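Local coordinates for fibronectin type-III domain-containing protein (Caldanaerobacter subterraneus subsp. tengcongensis, PDB 7JGU) that is of unknown function but contributes a hyperthermally stable fibronectin type III-like domain, a beta sandwich, to a much larger bacterial protein, at residues Thr29-Ser41 against Phe47-Thr59. Sequence-based numbering, arbitrary orientation.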
loop_
_atom_site.group_PDB
_atom_site.type_symbol
_atom_site.label_atom_id
_atom_site.label_comp_id
_atom_site.label_asym_id
_atom_site.label_seq_id
_atom_site.Cartn_x
_atom_site.Cartn_y
_atom_site.Cartn_z
ATOM N N THR A 29 -11.189 0.555 7.362
ATOM C CA THR A 29 -11.860 -0.528 6.666
ATOM C C THR A 29 -12.618 -1.404 7.654
ATOM O O THR A 29 -12.042 -1.895 8.623
ATOM C CB THR A 29 -10.815 -1.338 5.904
ATOM O OG1 THR A 29 -10.111 -0.485 4.987
ATOM C CG2 THR A 29 -11.432 -2.466 5.144
ATOM N N LYS A 30 -13.903 -1.623 7.386
ATOM C CA LYS A 30 -14.720 -2.452 8.259
ATOM C C LYS A 30 -14.106 -3.830 8.404
ATOM O O LYS A 30 -13.775 -4.488 7.412
ATOM C CB LYS A 30 -16.123 -2.570 7.675
ATOM C CG LYS A 30 -17.064 -3.383 8.517
ATOM C CD LYS A 30 -17.118 -4.823 8.018
ATOM C CE LYS A 30 -18.333 -5.554 8.552
ATOM N NZ LYS A 30 -18.306 -6.978 8.134
ATOM N N GLY A 31 -13.979 -4.281 9.657
ATOM C CA GLY A 31 -13.520 -5.615 9.949
ATOM C C GLY A 31 -12.018 -5.787 9.951
ATOM O O GLY A 31 -11.534 -6.857 10.329
ATOM N N ALA A 32 -11.253 -4.788 9.526
ATOM C CA ALA A 32 -9.817 -4.963 9.404
ATOM C C ALA A 32 -9.153 -4.945 10.764
ATOM O O ALA A 32 -9.387 -4.036 11.568
ATOM C CB ALA A 32 -9.215 -3.851 8.544
ATOM N N LYS A 33 -8.321 -5.951 11.018
ATOM C CA LYS A 33 -7.411 -5.946 12.150
ATOM C C LYS A 33 -6.021 -5.462 11.762
ATOM O O LYS A 33 -5.305 -4.918 12.598
ATOM C CB LYS A 33 -7.300 -7.350 12.754
ATOM C CG LYS A 33 -8.592 -7.863 13.341
ATOM C CD LYS A 33 -9.008 -7.044 14.544
ATOM C CE LYS A 33 -10.288 -7.575 15.161
ATOM N NZ LYS A 33 -10.005 -8.706 16.067
ATOM N N TYR A 34 -5.626 -5.662 10.510
ATOM C CA TYR A 34 -4.389 -5.085 10.000
ATOM C C TYR A 34 -4.483 -5.055 8.490
ATOM O O TYR A 34 -5.449 -5.536 7.895
ATOM C CB TYR A 34 -3.150 -5.820 10.505
ATOM C CG TYR A 34 -2.924 -7.216 10.002
ATOM C CD1 TYR A 34 -3.466 -8.307 10.659
ATOM C CD2 TYR A 34 -2.104 -7.456 8.919
ATOM C CE1 TYR A 34 -3.213 -9.591 10.229
ATOM C CE2 TYR A 34 -1.848 -8.736 8.485
ATOM C CZ TYR A 34 -2.404 -9.793 9.137
ATOM O OH TYR A 34 -2.122 -11.071 8.691
ATOM N N TYR A 35 -3.458 -4.466 7.879
ATOM C CA TYR A 35 -3.340 -4.308 6.446
ATOM C C TYR A 35 -1.973 -4.815 6.022
ATOM O O TYR A 35 -1.009 -4.715 6.782
ATOM C CB TYR A 35 -3.481 -2.835 6.051
ATOM C CG TYR A 35 -4.738 -2.192 6.555
ATOM C CD1 TYR A 35 -4.786 -1.609 7.811
ATOM C CD2 TYR A 35 -5.889 -2.197 5.800
ATOM C CE1 TYR A 35 -5.962 -1.027 8.296
ATOM C CE2 TYR A 35 -7.060 -1.616 6.272
ATOM C CZ TYR A 35 -7.092 -1.039 7.516
ATOM O OH TYR A 35 -8.258 -0.464 7.992
ATOM N N GLU A 36 -1.905 -5.347 4.808
ATOM C CA GLU A 36 -0.653 -5.839 4.259
ATOM C C GLU A 36 -0.429 -5.221 2.893
ATOM O O GLU A 36 -1.350 -5.150 2.081
ATOM C CB GLU A 36 -0.649 -7.365 4.159
ATOM C CG GLU A 36 0.729 -7.978 4.013
ATOM C CD GLU A 36 0.787 -9.442 4.382
ATOM O OE1 GLU A 36 -0.205 -9.988 4.915
ATOM O OE2 GLU A 36 1.841 -10.056 4.134
ATOM N N ILE A 37 0.788 -4.754 2.667
ATOM C CA ILE A 37 1.177 -4.052 1.463
ATOM C C ILE A 37 2.194 -4.873 0.705
ATOM O O ILE A 37 3.152 -5.388 1.287
ATOM C CB ILE A 37 1.819 -2.705 1.849
ATOM C CG1 ILE A 37 0.890 -1.891 2.744
ATOM C CG2 ILE A 37 2.276 -1.961 0.608
ATOM C CD1 ILE A 37 1.633 -0.793 3.492
ATOM N N TYR A 38 2.027 -4.896 -0.609
ATOM C CA TYR A 38 2.916 -5.574 -1.538
ATOM C C TYR A 38 3.354 -4.603 -2.622
ATOM O O TYR A 38 2.605 -3.717 -3.020
ATOM C CB TYR A 38 2.202 -6.745 -2.211
ATOM C CG TYR A 38 1.708 -7.777 -1.228
ATOM C CD1 TYR A 38 0.513 -7.591 -0.556
ATOM C CD2 TYR A 38 2.439 -8.923 -0.972
ATOM C CE1 TYR A 38 0.062 -8.522 0.352
ATOM C CE2 TYR A 38 1.988 -9.877 -0.065
ATOM C CZ TYR A 38 0.798 -9.663 0.592
ATOM O OH TYR A 38 0.319 -10.590 1.480
ATOM N N LEU A 39 4.564 -4.811 -3.116
ATOM C CA LEU A 39 5.055 -4.159 -4.313
ATOM C C LEU A 39 4.691 -5.010 -5.518
ATOM O O LEU A 39 4.918 -6.220 -5.526
ATOM C CB LEU A 39 6.574 -4.040 -4.220
ATOM C CG LEU A 39 7.241 -3.448 -5.451
ATOM C CD1 LEU A 39 6.863 -1.997 -5.583
ATOM C CD2 LEU A 39 8.747 -3.602 -5.372
ATOM N N VAL A 40 4.138 -4.385 -6.537
ATOM C CA VAL A 40 3.856 -5.058 -7.797
ATOM C C VAL A 40 5.121 -4.924 -8.639
ATOM O O VAL A 40 5.472 -3.830 -9.078
ATOM C CB VAL A 40 2.631 -4.449 -8.486
ATOM C CG1 VAL A 40 2.278 -5.234 -9.720
ATOM C CG2 VAL A 40 1.457 -4.407 -7.521
ATOM N N SER A 41 5.840 -6.029 -8.800
ATOM C CA SER A 41 7.151 -6.035 -9.434
ATOM C C SER A 41 7.200 -7.237 -10.358
ATOM O O SER A 41 6.927 -8.358 -9.931
ATOM C CB SER A 41 8.226 -6.147 -8.353
ATOM O OG SER A 41 9.465 -6.557 -8.877
ATOM N N PHE A 47 6.076 -8.915 -0.834
ATOM C CA PHE A 47 5.726 -8.343 0.452
ATOM C C PHE A 47 6.586 -7.143 0.798
ATOM O O PHE A 47 7.810 -7.178 0.662
ATOM C CB PHE A 47 5.915 -9.407 1.537
ATOM C CG PHE A 47 5.790 -8.862 2.923
ATOM C CD1 PHE A 47 4.532 -8.663 3.487
ATOM C CD2 PHE A 47 6.911 -8.504 3.666
ATOM C CE1 PHE A 47 4.404 -8.155 4.767
ATOM C CE2 PHE A 47 6.787 -7.973 4.929
ATOM C CZ PHE A 47 5.539 -7.811 5.491
ATOM N N ILE A 48 5.939 -6.093 1.290
ATOM C CA ILE A 48 6.600 -4.903 1.805
ATOM C C ILE A 48 6.448 -4.766 3.321
ATOM O O ILE A 48 7.435 -4.612 4.040
ATOM C CB ILE A 48 6.111 -3.627 1.081
ATOM C CG1 ILE A 48 6.516 -3.662 -0.393
ATOM C CG2 ILE A 48 6.678 -2.398 1.770
ATOM C CD1 ILE A 48 8.000 -3.444 -0.652
ATOM N N ALA A 49 5.210 -4.798 3.824
ATOM C CA ALA A 49 4.992 -4.513 5.231
ATOM C C ALA A 49 3.576 -4.886 5.625
ATOM O O ALA A 49 2.688 -4.991 4.775
ATOM C CB ALA A 49 5.217 -3.043 5.565
ATOM N N SER A 50 3.379 -5.065 6.932
ATOM C CA SER A 50 2.063 -5.171 7.549
ATOM C C SER A 50 1.925 -4.049 8.568
ATOM O O SER A 50 2.886 -3.702 9.247
ATOM C CB SER A 50 1.892 -6.511 8.277
ATOM O OG SER A 50 2.025 -7.590 7.374
ATOM N N THR A 51 0.718 -3.502 8.712
ATOM C CA THR A 51 0.509 -2.418 9.662
ATOM C C THR A 51 -0.924 -2.425 10.139
ATOM O O THR A 51 -1.818 -2.869 9.426
ATOM C CB THR A 51 0.857 -1.062 9.048
ATOM O OG1 THR A 51 0.722 -0.022 10.027
ATOM C CG2 THR A 51 -0.024 -0.735 7.897
ATOM N N ASP A 52 -1.135 -1.891 11.328
ATOM C CA ASP A 52 -2.472 -1.626 11.831
ATOM C C ASP A 52 -2.854 -0.161 11.695
ATOM O O ASP A 52 -3.945 0.240 12.119
ATOM C CB ASP A 52 -2.654 -2.139 13.269
ATOM C CG ASP A 52 -1.778 -1.440 14.274
ATOM O OD1 ASP A 52 -0.986 -0.563 13.914
ATOM O OD2 ASP A 52 -1.891 -1.787 15.472
ATOM N N LYS A 53 -1.998 0.636 11.071
ATOM C CA LYS A 53 -2.272 2.037 10.811
ATOM C C LYS A 53 -2.950 2.196 9.451
ATOM O O LYS A 53 -3.182 1.227 8.725
ATOM C CB LYS A 53 -0.969 2.831 10.852
ATOM C CG LYS A 53 -0.162 2.659 12.105
ATOM C CD LYS A 53 -0.941 3.028 13.351
ATOM C CE LYS A 53 -0.034 3.039 14.581
ATOM N NZ LYS A 53 0.333 1.662 15.016
ATOM N N LEU A 54 -3.265 3.439 9.098
ATOM C CA LEU A 54 -3.896 3.793 7.830
ATOM C C LEU A 54 -2.937 4.475 6.876
ATOM O O LEU A 54 -3.372 5.031 5.864
ATOM C CB LEU A 54 -5.121 4.659 8.073
ATOM C CG LEU A 54 -6.167 4.068 9.003
ATOM C CD1 LEU A 54 -7.353 5.027 9.146
ATOM C CD2 LEU A 54 -6.630 2.723 8.508
ATOM N N GLU A 55 -1.648 4.417 7.166
ATOM C CA GLU A 55 -0.652 4.948 6.257
ATOM C C GLU A 55 0.656 4.216 6.486
ATOM O O GLU A 55 0.862 3.600 7.537
ATOM C CB GLU A 55 -0.443 6.443 6.453
ATOM C CG GLU A 55 0.164 6.823 7.787
ATOM C CD GLU A 55 0.583 8.294 7.862
ATOM O OE1 GLU A 55 0.111 9.106 7.033
ATOM O OE2 GLU A 55 1.390 8.639 8.756
ATOM N N TYR A 56 1.542 4.302 5.497
ATOM C CA TYR A 56 2.834 3.631 5.613
ATOM C C TYR A 56 3.825 4.285 4.667
ATOM O O TYR A 56 3.510 4.486 3.497
ATOM C CB TYR A 56 2.704 2.128 5.269
ATOM C CG TYR A 56 3.900 1.324 5.716
ATOM C CD1 TYR A 56 3.964 0.802 7.008
ATOM C CD2 TYR A 56 4.973 1.098 4.874
ATOM C CE1 TYR A 56 5.046 0.080 7.444
ATOM C CE2 TYR A 56 6.088 0.387 5.318
ATOM C CZ TYR A 56 6.113 -0.112 6.607
ATOM O OH TYR A 56 7.205 -0.818 7.043
ATOM N N TYR A 57 5.010 4.592 5.173
ATOM C CA TYR A 57 6.083 5.139 4.355
ATOM C C TYR A 57 6.919 4.010 3.779
ATOM O O TYR A 57 7.478 3.208 4.525
ATOM C CB TYR A 57 6.992 6.029 5.198
ATOM C CG TYR A 57 6.422 7.364 5.543
ATOM C CD1 TYR A 57 6.574 8.447 4.692
ATOM C CD2 TYR A 57 5.740 7.555 6.728
ATOM C CE1 TYR A 57 6.063 9.682 5.013
ATOM C CE2 TYR A 57 5.228 8.778 7.065
ATOM C CZ TYR A 57 5.395 9.844 6.200
ATOM O OH TYR A 57 4.891 11.075 6.521
ATOM N N VAL A 58 6.957 3.914 2.457
ATOM C CA VAL A 58 7.818 2.957 1.775
ATOM C C VAL A 58 9.094 3.686 1.413
ATOM O O VAL A 58 9.071 4.673 0.674
ATOM C CB VAL A 58 7.134 2.344 0.544
ATOM C CG1 VAL A 58 8.061 1.374 -0.157
ATOM C CG2 VAL A 58 5.827 1.674 0.954
ATOM N N THR A 59 10.198 3.200 1.942
ATOM C CA THR A 59 11.466 3.901 1.867
ATOM C C THR A 59 12.432 3.152 0.963
ATOM O O THR A 59 12.152 2.050 0.482
ATOM C CB THR A 59 12.091 4.017 3.261
ATOM O OG1 THR A 59 12.283 2.695 3.784
ATOM C CG2 THR A 59 11.205 4.810 4.192
#
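Tyr35 and Ile37 of strand 34-41 pair with Thr51 and Ala49 of the strand ending at 51 as two antiparallel hydrogen-bonded pairs, the short segments running 163° apart. Tyr35 N gives to Thr51 O at 2.8 Å, Thr51 N returns a bond to Tyr35 O, and Ile37 N meets Ala49 O almost straight, 173° at the hydrogen. Then the register slips: Ile37 O takes Ile48 N at 2.9 Å and, weakly, Ala49 N as well, so two consecutive amides grip one carbonyl in a classic beta bulge.

On the face with Tyr35 and Ile37, the side chains turn inward. Tyr35 has CG anti to its carbonyl carbon (chi1 -55°), which lays the ring by the turn after Thr51, its CD1 3.4 Å from Lys53 O and its OH against Leu54 CD2; the same OH takes a weak bond from Thr29 N. Losing the ring to an alanine is likely to leave Leu54 CD2 without its aromatic neighbour and Thr29 N without this acceptor. An ST turn, Lys53 N to Thr51 OG1 at 3.0 Å, shapes that bend. Ile37 reaches across the sandwich to strand 55-58, setting CD1 3.6 Å from Tyr56 CB.

Glu36 is on the opposite face with Ser50; in the modelled conformer its extended chain crosses Phe47 at about a right angle, CG at the edge of the ring. Tyr38 CD2 comes 3.6 Å from Phe47 CA.

The pairing forms a hairpin at the margin of the four-stranded sheet. Strand 34-41 bonds along its other side to strand 66-75, through Val74, Ile72 and Ala70, while Ile37 packs on Leu24 of strand 21-25, linking this sheet to the three-stranded one in the fibronectin type III sandwich, and the Tyr35 ring meets that of Trp26, just past that strand.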